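Local coordinates for protein Two-component sensor histidine kinase (Nostoc sp., PDB 6OZB) that holds a covalently attached phycoerythrobilin in the GAF domain of a cyanobacterial phytochrome and probably senses light for a histidine-kinase signalling pathway, at residues 110-115 against 133-138; 144-149 against 167-172. The protein carries 1 engineered substitution. All coordinates share one frame; numbering follows the deposited sequence. Where two conformers were deposited one is given.

Contact 1 of 2, residues 110-115 against 133-138; sequences GMIGQS and RPVDSC. With PEB (phycoerythrobilin), chain F.
R133 reaches alongside I112 to grip a propionate of phycoerythrobilin and the amide of Q114. Its NH1 gives a nearly straight bond to PEB O2B at 2.9 Å (172°), and NH2 reaches PEB O1B at 2.7 Å, so each terminal nitrogen holds one carboxylate oxygen. D136 N adds a second donor to O2B. R133 NH2 also donates to Q114 OE1 at 3.1 Å, coming from above the amide plane rather than along a lone pair; a water joins OE1 to R133 NE, and Q114 NE2 is held by S103. I112 CG2 lies against one face of the R133 guanidinium, 3.5 Å from its plane and over its centre. With I112 CG1 anti to the backbone N (chi1 177°), CG2 falls between the backbone N and the carbonyl carbon, turned to the guanidinium, and also meets V135 CB at 3.7 Å. Beneath the side chains the backbones pair antiparallel: I112 and R133 exchange two N-H...O bonds, and V135 N reaches G110 O at 3.0 Å. Past V135, D136 OD1 caps C138 N at the helix start, and C138 SG is covalently bonded to PEB CAA at 2.0 Å. Y132 of the second subunit packs on R133 and P134. Strand 131-134 is one of the two outermost strands of the GAF domain's antiparallel sheet within this chain; 111-115 lies between it and 102-106, and helix 137-145 follows.

Contact 2 of 2, residues 144-149 against 167-172; sequences TAMGVK and VSHHSE. With PEB (phycoerythrobilin), chain F.
V148 and M146 both lean on the imidazole of H169, each side chain crossing that of H169 at about a right angle and meeting the ring obliquely. V148 CG2 comes to H169 ND1 at 3.7 Å, with CG1 set anti to the backbone N (chi1 173°) and lying close to the ring as well. The M146 chain runs out extended and then bends at its last torsion (chi3 -58°), which brings CE within 3.7 Å of H169 CE1; the sulfur stands farther off. H169 NE2 makes a weak, bent hydrogen bond to PEB OD (2.7 Å, 126°), and ND1 is hydrogen-bonded to R51 NH2. Farther along, K149 N donates to H170 O at 2.9 Å, and the extended K149 chain lays CD against S171 O at 3.3 Å. G147, with its positive phi, closes the helix in a Schellman motif, and a water joins its O to S171 O. Replacing H169 by an alanine would remove the imidazole, and is likely to leave PEB OD without its weak donor, R51 NH2 without this acceptor, and a gap beside V148 and M146. The ND1 bond to R51 and the apolar packing together probably limit the turning of the ring, leaving NE2 at the D-ring carbonyl, where the bond is weak.

In the fold
Both contacts are partly buried and touch the same bilin, but at different ends of the pocket. Contact 1 is a strand pairing at the edge of the sheet as it is formed within this chain, rich in charge, where an arginine answers a propionate and a cysteine anchors the chromophore; it also borders other subunits. Contact 2 joins the turn after helix 137-145 to the end of strand 161-170, with mainly apolar packing round one histidine, a single cross-segment backbone bond and an exposed lysine at its outer side; no other chain of the assembly touches it. Helix 137-145 ties them together, starting in contact 1 and ending in contact 2, their centres about 14 Å apart.

Contact 1 of 2, residues 110-115 against 133-138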
loop_
_atom_site.group_PDB
_atom_site.type_symbol
_atom_site.label_atom_id
_atom_site.label_comp_id
_atom_site.label_asym_id
_atom_site.label_seq_id
_atom_site.Cartn_x
_atom_site.Cartn_y
_atom_site.Cartn_z
ATOM N N GLY C 110 1.433 -10.051 -4.383
ATOM C CA GLY C 110 1.825 -9.391 -5.624
ATOM C C GLY C 110 2.277 -7.962 -5.430
ATOM O O GLY C 110 2.183 -7.146 -6.357
ATOM N N MET C 111 2.774 -7.658 -4.232
ATOM C CA MET C 111 3.146 -6.294 -3.873
ATOM C C MET C 111 4.649 -6.165 -3.604
ATOM O O MET C 111 5.304 -7.107 -3.169
ATOM C CB MET C 111 2.376 -5.822 -2.648
ATOM C CG MET C 111 0.867 -5.993 -2.740
ATOM S SD MET C 111 0.065 -4.893 -3.944
ATOM C CE MET C 111 0.109 -3.304 -3.090
ATOM N N ILE C 112 5.171 -4.968 -3.852
ATOM C CA ILE C 112 6.568 -4.653 -3.518
ATOM C C ILE C 112 6.533 -3.418 -2.634
ATOM O O ILE C 112 5.792 -2.475 -2.909
ATOM C CB ILE C 112 7.431 -4.400 -4.771
ATOM C CG1 ILE C 112 8.857 -4.001 -4.356
ATOM C CG2 ILE C 112 6.829 -3.300 -5.642
ATOM C CD1 ILE C 112 9.858 -3.916 -5.559
ATOM N N GLY C 113 7.294 -3.450 -1.550
ATOM C CA GLY C 113 7.357 -2.354 -0.619
ATOM C C GLY C 113 8.703 -1.693 -0.741
ATOM O O GLY C 113 9.728 -2.375 -0.703
ATOM N N GLN C 114 8.711 -0.371 -0.833
ATOM C CA GLN C 114 9.952 0.335 -1.076
ATOM C C GLN C 114 10.118 1.458 -0.100
ATOM O O GLN C 114 9.167 2.178 0.253
ATOM C CB GLN C 114 9.996 0.820 -2.522
ATOM C CG GLN C 114 10.187 -0.378 -3.474
ATOM C CD GLN C 114 10.429 0.005 -4.912
ATOM O OE1 GLN C 114 9.743 0.861 -5.480
ATOM N NE2 GLN C 114 11.445 -0.618 -5.514
ATOM N N SER C 115 11.350 1.578 0.370
ATOM C CA SER C 115 11.691 2.556 1.390
ATOM C C SER C 115 12.981 3.222 0.968
ATOM O O SER C 115 14.004 2.556 0.890
ATOM C CB SER C 115 11.845 1.886 2.758
ATOM O OG SER C 115 12.312 2.795 3.716
ATOM N N ARG C 133 3.128 -1.251 -3.354
ATOM C CA ARG C 133 2.467 -1.066 -4.643
ATOM C C ARG C 133 2.521 -2.383 -5.405
ATOM O O ARG C 133 3.290 -3.257 -5.045
ATOM C CB ARG C 133 3.153 0.037 -5.453
ATOM C CG ARG C 133 4.619 -0.271 -5.777
ATOM C CD ARG C 133 5.212 0.718 -6.785
ATOM N NE ARG C 133 6.654 0.477 -6.975
ATOM C CZ ARG C 133 7.186 -0.461 -7.769
ATOM N NH1 ARG C 133 6.411 -1.279 -8.466
ATOM N NH2 ARG C 133 8.513 -0.584 -7.870
ATOM N N PRO C 134 1.735 -2.518 -6.478
ATOM C CA PRO C 134 1.831 -3.764 -7.255
ATOM C C PRO C 134 3.209 -3.900 -7.898
ATOM O O PRO C 134 3.754 -2.923 -8.412
ATOM C CB PRO C 134 0.728 -3.604 -8.319
ATOM C CG PRO C 134 -0.227 -2.615 -7.716
ATOM C CD PRO C 134 0.665 -1.646 -6.976
ATOM N N VAL C 135 3.772 -5.096 -7.832
ATOM C CA VAL C 135 5.078 -5.361 -8.428
ATOM C C VAL C 135 4.868 -5.872 -9.855
ATOM O O VAL C 135 3.866 -6.503 -10.132
ATOM C CB VAL C 135 5.883 -6.349 -7.592
ATOM C CG1 VAL C 135 5.291 -7.762 -7.663
ATOM C CG2 VAL C 135 7.368 -6.379 -8.016
ATOM N N ASP C 136 5.787 -5.541 -10.762
ATOM C CA ASP C 136 5.706 -5.983 -12.156
ATOM C C ASP C 136 5.638 -7.502 -12.246
ATOM O O ASP C 136 6.391 -8.202 -11.549
ATOM C CB ASP C 136 6.916 -5.486 -12.945
ATOM C CG ASP C 136 6.693 -5.543 -14.443
ATOM O OD1 ASP C 136 6.694 -6.662 -14.995
ATOM O OD2 ASP C 136 6.559 -4.470 -15.080
ATOM N N SER C 137 4.745 -8.010 -13.090
ATOM C CA SER C 137 4.554 -9.453 -13.216
ATOM C C SER C 137 5.828 -10.164 -13.675
ATOM O O SER C 137 6.053 -11.322 -13.331
ATOM C CB SER C 137 3.417 -9.765 -14.191
ATOM O OG SER C 137 3.681 -9.230 -15.474
ATOM N N CYS C 138 6.667 -9.488 -14.446
ATOM C CA CYS C 138 7.893 -10.142 -14.920
ATOM C C CYS C 138 8.770 -10.510 -13.737
ATOM O O CYS C 138 9.347 -11.587 -13.701
ATOM C CB CYS C 138 8.670 -9.255 -15.889
ATOM S SG CYS C 138 10.100 -10.085 -16.625
HETATM C CHC PEB F . 17.045 -8.902 -10.111
HETATM N NC PEB F . 15.057 -7.413 -10.588
HETATM C C1C PEB F . 14.438 -6.312 -10.082
HETATM C C2C PEB F . 15.088 -5.892 -8.949
HETATM C C3C PEB F . 16.150 -6.744 -8.736
HETATM C C4C PEB F . 16.121 -7.697 -9.778
HETATM C CMC PEB F . 17.103 -6.549 -7.571
HETATM C CAC PEB F . 14.628 -4.650 -8.114
HETATM C CBC PEB F . 13.396 -4.978 -7.287
HETATM C CGC PEB F . 13.828 -5.744 -6.064
HETATM O O1C PEB F . 14.662 -5.208 -5.281
HETATM O O2C PEB F . 13.360 -6.896 -5.816
HETATM N ND PEB F . 17.097 -9.884 -7.888
HETATM C C1D PEB F . 17.916 -9.264 -9.011
HETATM C C2D PEB F . 18.785 -10.356 -9.423
HETATM C C3D PEB F . 18.539 -11.503 -8.700
HETATM C C4D PEB F . 17.535 -11.298 -7.722
HETATM C CMD PEB F . 19.771 -10.242 -10.617
HETATM C CAD PEB F . 19.202 -12.860 -9.001
HETATM C CBD PEB F . 19.636 -13.627 -7.954
HETATM O OD PEB F . 17.099 -12.086 -6.897
HETATM N NA PEB F . 13.276 -9.013 -15.025
HETATM C C1A PEB F . 13.723 -10.101 -15.823
HETATM C C2A PEB F . 13.225 -9.923 -17.233
HETATM C C3A PEB F . 12.444 -8.619 -17.273
HETATM C C4A PEB F . 12.512 -8.083 -15.829
HETATM C CMA PEB F . 14.379 -9.970 -18.283
HETATM C CBA PEB F . 10.761 -9.247 -19.113
HETATM O OA PEB F . 14.420 -11.011 -15.406
HETATM C CHA PEB F . 11.840 -6.964 -15.433
HETATM C CAA PEB F . 10.975 -8.667 -17.702
HETATM N NB PEB F . 12.931 -6.673 -12.972
HETATM C C1B PEB F . 11.955 -6.376 -14.030
HETATM C C2B PEB F . 11.030 -5.355 -13.599
HETATM C C3B PEB F . 11.398 -4.999 -12.263
HETATM C C4B PEB F . 12.598 -5.802 -11.834
HETATM C CHB PEB F . 13.168 -5.631 -10.597
HETATM C CMB PEB F . 9.913 -4.799 -14.423
HETATM C CAB PEB F . 10.706 -3.971 -11.392
HETATM C CBB PEB F . 9.742 -4.683 -10.467
HETATM C CGB PEB F . 8.974 -3.567 -9.757
HETATM O O1B PEB F . 9.620 -2.801 -8.980
HETATM O O2B PEB F . 7.749 -3.406 -9.974
HETATM O O HOH W 1 1.649 -7.757 -8.822
HETATM O O HOH W 2 7.680 2.657 -5.134
#

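Contact 2 of 2, residues 144-149 against 167-172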
loop_
_atom_site.group_PDB
_atom_site.type_symbol
_atom_site.label_atom_id
_atom_site.label_comp_id
_atom_site.label_asym_id
_atom_site.label_seq_id
_atom_site.Cartn_x
_atom_site.Cartn_y
_atom_site.Cartn_z
ATOM N N THR C 144 9.282 -16.478 -8.708
ATOM C CA THR C 144 8.557 -17.733 -8.625
ATOM C C THR C 144 9.333 -18.874 -9.342
ATOM O O THR C 144 9.313 -20.008 -8.892
ATOM C CB THR C 144 7.130 -17.589 -9.188
ATOM O OG1 THR C 144 6.418 -16.624 -8.415
ATOM C CG2 THR C 144 6.393 -18.907 -9.102
ATOM N N ALA C 145 10.026 -18.571 -10.437
ATOM C CA ALA C 145 10.773 -19.579 -11.162
ATOM C C ALA C 145 11.905 -20.157 -10.308
ATOM O O ALA C 145 12.344 -21.278 -10.555
ATOM C CB ALA C 145 11.332 -18.986 -12.440
ATOM N N MET C 146 12.378 -19.372 -9.335
ATOM C CA MET C 146 13.443 -19.777 -8.392
ATOM C C MET C 146 12.897 -20.431 -7.113
ATOM O O MET C 146 13.662 -20.871 -6.255
ATOM C CB MET C 146 14.291 -18.582 -7.998
ATOM C CG MET C 146 15.279 -18.165 -9.047
ATOM S SD MET C 146 16.373 -16.848 -8.551
ATOM C CE MET C 146 15.244 -15.547 -8.143
ATOM N N GLY C 147 11.585 -20.437 -6.965
ATOM C CA GLY C 147 10.957 -20.965 -5.764
ATOM C C GLY C 147 10.996 -19.966 -4.607
ATOM O O GLY C 147 10.858 -20.343 -3.446
ATOM N N VAL C 148 11.189 -18.692 -4.928
ATOM C CA VAL C 148 11.290 -17.633 -3.909
ATOM C C VAL C 148 9.907 -16.988 -3.698
ATOM O O VAL C 148 9.284 -16.561 -4.657
ATOM C CB VAL C 148 12.280 -16.582 -4.330
ATOM C CG1 VAL C 148 12.272 -15.410 -3.378
ATOM C CG2 VAL C 148 13.673 -17.189 -4.418
ATOM N N LYS C 149 9.454 -16.917 -2.448
ATOM C CA LYS C 149 8.203 -16.246 -2.085
ATOM C C LYS C 149 8.417 -14.887 -1.429
ATOM O O LYS C 149 7.496 -14.052 -1.388
ATOM C CB LYS C 149 7.388 -17.155 -1.148
ATOM C CG LYS C 149 6.776 -18.340 -1.911
ATOM C CD LYS C 149 5.887 -19.210 -1.063
ATOM C CE LYS C 149 5.376 -20.391 -1.872
ATOM N NZ LYS C 149 4.563 -21.289 -1.014
ATOM N N VAL C 167 21.130 -9.294 -1.038
ATOM C CA VAL C 167 19.887 -9.951 -1.448
ATOM C C VAL C 167 19.507 -11.080 -0.489
ATOM O O VAL C 167 20.310 -11.968 -0.226
ATOM C CB VAL C 167 19.985 -10.541 -2.846
ATOM C CG1 VAL C 167 18.634 -11.089 -3.315
ATOM C CG2 VAL C 167 20.436 -9.511 -3.834
ATOM N N SER C 168 18.276 -11.056 0.009
ATOM C CA SER C 168 17.783 -12.070 0.929
ATOM C C SER C 168 16.546 -12.735 0.332
ATOM O O SER C 168 15.545 -12.063 0.120
ATOM C CB SER C 168 17.452 -11.418 2.268
ATOM O OG SER C 168 16.909 -12.342 3.213
ATOM N N HIS C 169 16.645 -14.031 0.036
ATOM C CA HIS C 169 15.554 -14.825 -0.547
ATOM C C HIS C 169 15.024 -15.839 0.459
ATOM O O HIS C 169 15.799 -16.434 1.216
ATOM C CB HIS C 169 16.006 -15.630 -1.750
ATOM C CG HIS C 169 16.258 -14.827 -2.991
ATOM N ND1 HIS C 169 16.872 -15.368 -4.105
ATOM C CD2 HIS C 169 15.959 -13.548 -3.307
ATOM C CE1 HIS C 169 16.935 -14.452 -5.058
ATOM N NE2 HIS C 169 16.383 -13.343 -4.600
ATOM N N HIS C 170 13.711 -16.068 0.435
ATOM C CA HIS C 170 13.096 -17.090 1.273
ATOM C C HIS C 170 12.030 -17.838 0.519
ATOM O O HIS C 170 11.288 -17.245 -0.278
ATOM C CB HIS C 170 12.520 -16.461 2.523
ATOM C CG HIS C 170 12.355 -17.415 3.648
ATOM N ND1 HIS C 170 13.413 -18.104 4.196
ATOM C CD2 HIS C 170 11.253 -17.806 4.324
ATOM C CE1 HIS C 170 12.969 -18.870 5.179
ATOM N NE2 HIS C 170 11.668 -18.697 5.286
ATOM N N SER C 171 11.971 -19.151 0.757
ATOM C CA SER C 171 11.051 -20.056 0.047
ATOM C C SER C 171 9.621 -20.022 0.591
ATOM O O SER C 171 8.705 -20.642 0.024
ATOM C CB SER C 171 11.561 -21.500 0.129
ATOM O OG SER C 171 11.434 -22.014 1.447
ATOM N N GLU C 172 9.430 -19.287 1.680
ATOM C CA GLU C 172 8.136 -19.192 2.315
ATOM C C GLU C 172 7.729 -17.758 2.539
ATOM O O GLU C 172 8.571 -16.861 2.652
ATOM C CB GLU C 172 8.174 -19.941 3.641
ATOM C CG GLU C 172 8.405 -21.437 3.419
ATOM C CD GLU C 172 8.393 -22.260 4.685
ATOM O OE1 GLU C 172 8.209 -21.690 5.782
ATOM O OE2 GLU C 172 8.582 -23.490 4.575
HETATM C CHC PEB F . 17.045 -8.902 -10.111
HETATM N NC PEB F . 15.057 -7.413 -10.588
HETATM C C1C PEB F . 14.438 -6.312 -10.082
HETATM C C2C PEB F . 15.088 -5.892 -8.949
HETATM C C3C PEB F . 16.150 -6.744 -8.736
HETATM C C4C PEB F . 16.121 -7.697 -9.778
HETATM C CMC PEB F . 17.103 -6.549 -7.571
HETATM C CAC PEB F . 14.628 -4.650 -8.114
HETATM C CBC PEB F . 13.396 -4.978 -7.287
HETATM C CGC PEB F . 13.828 -5.744 -6.064
HETATM O O1C PEB F . 14.662 -5.208 -5.281
HETATM O O2C PEB F . 13.360 -6.896 -5.816
HETATM N ND PEB F . 17.097 -9.884 -7.888
HETATM C C1D PEB F . 17.916 -9.264 -9.011
HETATM C C2D PEB F . 18.785 -10.356 -9.423
HETATM C C3D PEB F . 18.539 -11.503 -8.700
HETATM C C4D PEB F . 17.535 -11.298 -7.722
HETATM C CMD PEB F . 19.771 -10.242 -10.617
HETATM C CAD PEB F . 19.202 -12.860 -9.001
HETATM C CBD PEB F . 19.636 -13.627 -7.954
HETATM O OD PEB F . 17.099 -12.086 -6.897
HETATM N NA PEB F . 13.276 -9.013 -15.025
HETATM C C1A PEB F . 13.723 -10.101 -15.823
HETATM C C2A PEB F . 13.225 -9.923 -17.233
HETATM C C3A PEB F . 12.444 -8.619 -17.273
HETATM C C4A PEB F . 12.512 -8.083 -15.829
HETATM C CMA PEB F . 14.379 -9.970 -18.283
HETATM C CBA PEB F . 10.761 -9.247 -19.113
HETATM O OA PEB F . 14.420 -11.011 -15.406
HETATM C CHA PEB F . 11.840 -6.964 -15.433
HETATM C CAA PEB F . 10.975 -8.667 -17.702
HETATM N NB PEB F . 12.931 -6.673 -12.972
HETATM C C1B PEB F . 11.955 -6.376 -14.030
HETATM C C2B PEB F . 11.030 -5.355 -13.599
HETATM C C3B PEB F . 11.398 -4.999 -12.263
HETATM C C4B PEB F . 12.598 -5.802 -11.834
HETATM C CHB PEB F . 13.168 -5.631 -10.597
HETATM C CMB PEB F . 9.913 -4.799 -14.423
HETATM C CAB PEB F . 10.706 -3.971 -11.392
HETATM C CBB PEB F . 9.742 -4.683 -10.467
HETATM C CGB PEB F . 8.974 -3.567 -9.757
HETATM O O1B PEB F . 9.620 -2.801 -8.980
HETATM O O2B PEB F . 7.749 -3.406 -9.974
HETATM O O HOH W 3 8.781 -21.824 -2.405
#